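Local coordinates for solute-binding protein Csal_2479 (Chromohalobacter salexigens, PDB 4P1L) that binds D-glucuronate in vitro and probably serves as the periplasmic solute receptor of a tripartite ATP-independent (TRAP) transport system, at residues P59-N64 with L82-F87. Numbering follows the deposited sequence.
Sequences PKVYHN and LDFANF
Phe84 reaches across to Pro59 and Val61 with the far end of its ring, a worked example of how one large side chain can join two strands that share no hydrogen bond. The ring's CE1 lies 3.4 Å from CB of Pro59, which approaches obliquely, whereas CG2 of Val61 comes in at the ring edge, 3.9 Å from CZ. The valine side chain and the phenylalanine cross at about a right angle. The CB of Phe84 points toward 59-62, and CG, set between the backbone N and carbonyl carbon (chi1 70°), carries the ring on to bridge strands whose short axes come no closer than 8.7 Å. Were Phe84 an alanine, Pro59 CB and Val61 CG2 would probably lose their ring contact and Phe45 its aromatic neighbour. Phe45 belongs to helix 37-52, which covers this cluster and also sets Ala46 and Val49 against Pro59. Strand 26-29 lies between edge strand 59-62 and central strand 84-88, parallel to both, and pairs through its backbone with Lys60 and Tyr62. With the late strand 234-239 inserted antiparallel beside 84-88, the sheet follows the 2-1-3-n-4 order of type II periplasmic binding protein domains.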
ATOM      1  N   PRO A  59      -7.820   2.098  22.111  1.00 26.06           N
ATOM      2  CA  PRO A  59      -6.667   1.976  21.209  1.00 26.01           C
ATOM      3  C   PRO A  59      -5.750   3.189  21.251  1.00 27.74           C
ATOM      4  O   PRO A  59      -6.185   4.336  21.440  1.00 25.39           O
ATOM      5  CB  PRO A  59      -7.313   1.833  19.827  1.00 24.66           C
ATOM      6  CG  PRO A  59      -8.770   1.468  20.106  1.00 23.18           C
ATOM      7  CD  PRO A  59      -9.090   2.173  21.367  1.00 25.42           C
ATOM      8  N   LYS A  60      -4.459   2.920  21.094  1.00 24.19           N
ATOM      9  CA  LYS A  60      -3.469   3.968  20.981  1.00 21.14           C
ATOM     10  C   LYS A  60      -2.671   3.704  19.739  1.00 20.90           C
ATOM     11  O   LYS A  60      -2.144   2.603  19.562  1.00 21.21           O
ATOM     12  CB  LYS A  60      -2.547   3.983  22.204  1.00 33.27           C
ATOM     13  CG  LYS A  60      -1.714   5.257  22.323  1.00 42.88           C
ATOM     14  CD  LYS A  60      -0.929   5.313  23.644  1.00 47.74           C
ATOM     15  CE  LYS A  60      -1.831   5.482  24.880  1.00 49.60           C
ATOM     16  NZ  LYS A  60      -1.047   5.844  26.125  1.00 49.26           N
ATOM     17  N   VAL A  61      -2.578   4.704  18.868  1.00 19.47           N
ATOM     18  CA  VAL A  61      -1.843   4.527  17.608  1.00 17.96           C
ATOM     19  C   VAL A  61      -0.399   4.980  17.768  1.00 24.60           C
ATOM     20  O   VAL A  61      -0.131   6.073  18.261  1.00 24.40           O
ATOM     21  CB  VAL A  61      -2.490   5.295  16.427  1.00 18.87           C
ATOM     22  CG1 VAL A  61      -1.747   4.975  15.126  1.00 24.20           C
ATOM     23  CG2 VAL A  61      -3.965   4.951  16.328  1.00 20.56           C
ATOM     24  N   TYR A  62       0.522   4.109  17.387  1.00 18.04           N
ATOM     25  CA  TYR A  62       1.933   4.456  17.316  1.00 18.24           C
ATOM     26  C   TYR A  62       2.292   4.716  15.852  1.00 20.30           C
ATOM     27  O   TYR A  62       2.384   3.797  15.055  1.00 17.06           O
ATOM     28  CB  TYR A  62       2.796   3.346  17.898  1.00 18.72           C
ATOM     29  CG  TYR A  62       2.697   3.263  19.418  1.00 21.30           C
ATOM     30  CD1 TYR A  62       1.612   2.660  20.042  1.00 20.64           C
ATOM     31  CD2 TYR A  62       3.695   3.811  20.222  1.00 27.22           C
ATOM     32  CE1 TYR A  62       1.547   2.596  21.460  1.00 25.28           C
ATOM     33  CE2 TYR A  62       3.635   3.748  21.597  1.00 23.97           C
ATOM     34  CZ  TYR A  62       2.568   3.141  22.216  1.00 29.35           C
ATOM     35  OH  TYR A  62       2.529   3.107  23.598  1.00 32.32           O
ATOM     36  N   HIS A  63       2.505   5.977  15.520  1.00 19.15           N
ATOM     37  CA  HIS A  63       2.865   6.370  14.177  1.00 21.63           C
ATOM     38  C   HIS A  63       4.377   6.293  13.942  1.00 18.42           C
ATOM     39  O   HIS A  63       5.141   5.951  14.853  1.00 20.25           O
ATOM     40  CB  HIS A  63       2.395   7.801  13.930  1.00 16.91           C
ATOM     41  CG  HIS A  63       0.955   8.013  14.210  1.00 17.08           C
ATOM     42  ND1 HIS A  63      -0.006   7.837  13.240  1.00 17.49           N
ATOM     43  CD2 HIS A  63       0.299   8.386  15.329  1.00 20.49           C
ATOM     44  CE1 HIS A  63      -1.198   8.076  13.752  1.00 20.38           C
ATOM     45  NE2 HIS A  63      -1.037   8.435  15.015  1.00 19.43           N
ATOM     46  N   ASN A  64       4.779   6.607  12.709  1.00 17.60           N
ATOM     47  CA  ASN A  64       6.186   6.670  12.329  1.00 21.96           C
ATOM     48  C   ASN A  64       6.948   5.346  12.475  1.00 24.69           C
ATOM     49  O   ASN A  64       8.178   5.348  12.590  1.00 24.58           O
ATOM     50  CB  ASN A  64       6.914   7.739  13.161  1.00 22.68           C
ATOM     51  CG  ASN A  64       6.403   9.148  12.907  1.00 30.48           C
ATOM     52  OD1 ASN A  64       6.052   9.888  13.853  1.00 32.34           O
ATOM     53  ND2 ASN A  64       6.366   9.537  11.642  1.00 26.65           N
ATOM     54  N   LEU A  82       1.019  -6.986  18.852  1.00 27.32           N
ATOM     55  CA  LEU A  82       0.321  -5.747  18.494  1.00 27.52           C
ATOM     56  C   LEU A  82      -1.138  -6.069  18.230  1.00 23.38           C
ATOM     57  O   LEU A  82      -1.467  -7.165  17.766  1.00 23.45           O
ATOM     58  CB  LEU A  82       0.920  -5.100  17.249  1.00 25.53           C
ATOM     59  CG  LEU A  82       2.362  -4.600  17.363  1.00 30.28           C
ATOM     60  CD1 LEU A  82       2.846  -4.161  15.979  1.00 30.47           C
ATOM     61  CD2 LEU A  82       2.452  -3.450  18.335  1.00 34.90           C
ATOM     62  N   ASP A  83      -2.017  -5.117  18.522  1.00 19.45           N
ATOM     63  CA  ASP A  83      -3.454  -5.373  18.448  1.00 19.37           C
ATOM     64  C   ASP A  83      -4.118  -4.978  17.134  1.00 18.52           C
ATOM     65  O   ASP A  83      -5.022  -5.673  16.653  1.00 19.73           O
ATOM     66  CB  ASP A  83      -4.161  -4.662  19.600  1.00 22.67           C
ATOM     67  CG  ASP A  83      -3.666  -5.123  20.950  1.00 23.81           C
ATOM     68  OD1 ASP A  83      -3.991  -6.273  21.337  1.00 23.37           O
ATOM     69  OD2 ASP A  83      -2.992  -4.314  21.626  1.00 23.97           O
ATOM     70  N   PHE A  84      -3.698  -3.862  16.554  1.00 17.96           N
ATOM     71  CA  PHE A  84      -4.256  -3.456  15.272  1.00 17.22           C
ATOM     72  C   PHE A  84      -3.221  -2.706  14.426  1.00 16.91           C
ATOM     73  O   PHE A  84      -2.166  -2.325  14.918  1.00 18.15           O
ATOM     74  CB  PHE A  84      -5.545  -2.641  15.476  1.00 19.23           C
ATOM     75  CG  PHE A  84      -5.339  -1.247  16.062  1.00 17.28           C
ATOM     76  CD1 PHE A  84      -5.098  -1.067  17.414  1.00 20.17           C
ATOM     77  CD2 PHE A  84      -5.437  -0.115  15.256  1.00 18.21           C
ATOM     78  CE1 PHE A  84      -4.934   0.199  17.958  1.00 23.52           C
ATOM     79  CE2 PHE A  84      -5.283   1.145  15.791  1.00 17.90           C
ATOM     80  CZ  PHE A  84      -5.025   1.308  17.149  1.00 17.74           C
ATOM     81  N   ALA A  85      -3.518  -2.506  13.145  1.00 17.42           N
ATOM     82  CA  ALA A  85      -2.567  -1.875  12.273  1.00 16.56           C
ATOM     83  C   ALA A  85      -3.192  -1.537  10.919  1.00 15.00           C
ATOM     84  O   ALA A  85      -4.204  -2.123  10.505  1.00 16.77           O
ATOM     85  CB  ALA A  85      -1.378  -2.770  12.087  1.00 16.73           C
ATOM     86  N   ASN A  86      -2.554  -0.581  10.262  1.00 15.14           N
ATOM     87  CA  ASN A  86      -2.767  -0.239   8.860  1.00 14.12           C
ATOM     88  C   ASN A  86      -1.570  -0.802   8.105  1.00 14.27           C
ATOM     89  O   ASN A  86      -0.446  -0.332   8.258  1.00 14.22           O
ATOM     90  CB  ASN A  86      -2.903   1.290   8.759  1.00 14.00           C
ATOM     91  CG  ASN A  86      -2.726   1.851   7.358  1.00 13.55           C
ATOM     92  OD1 ASN A  86      -2.234   2.959   7.215  1.00 15.83           O
ATOM     93  ND2 ASN A  86      -3.125   1.104   6.324  1.00 16.73           N
ATOM     94  N   PHE A  87      -1.805  -1.868   7.339  1.00 14.25           N
ATOM     95  CA  PHE A  87      -0.761  -2.436   6.517  1.00 13.95           C
ATOM     96  C   PHE A  87      -1.050  -2.223   5.035  1.00 13.24           C
ATOM     97  O   PHE A  87      -2.182  -2.423   4.590  1.00 15.31           O
ATOM     98  CB  PHE A  87      -0.639  -3.944   6.740  1.00 14.05           C
ATOM     99  CG  PHE A  87      -0.192  -4.332   8.111  1.00 15.17           C
ATOM    100  CD1 PHE A  87       0.914  -3.733   8.692  1.00 15.98           C
ATOM    101  CD2 PHE A  87      -0.879  -5.294   8.826  1.00 15.88           C
ATOM    102  CE1 PHE A  87       1.330  -4.083   9.949  1.00 15.82           C
ATOM    103  CE2 PHE A  87      -0.449  -5.668  10.100  1.00 15.66           C
ATOM    104  CZ  PHE A  87       0.665  -5.047  10.653  1.00 18.32           C
TER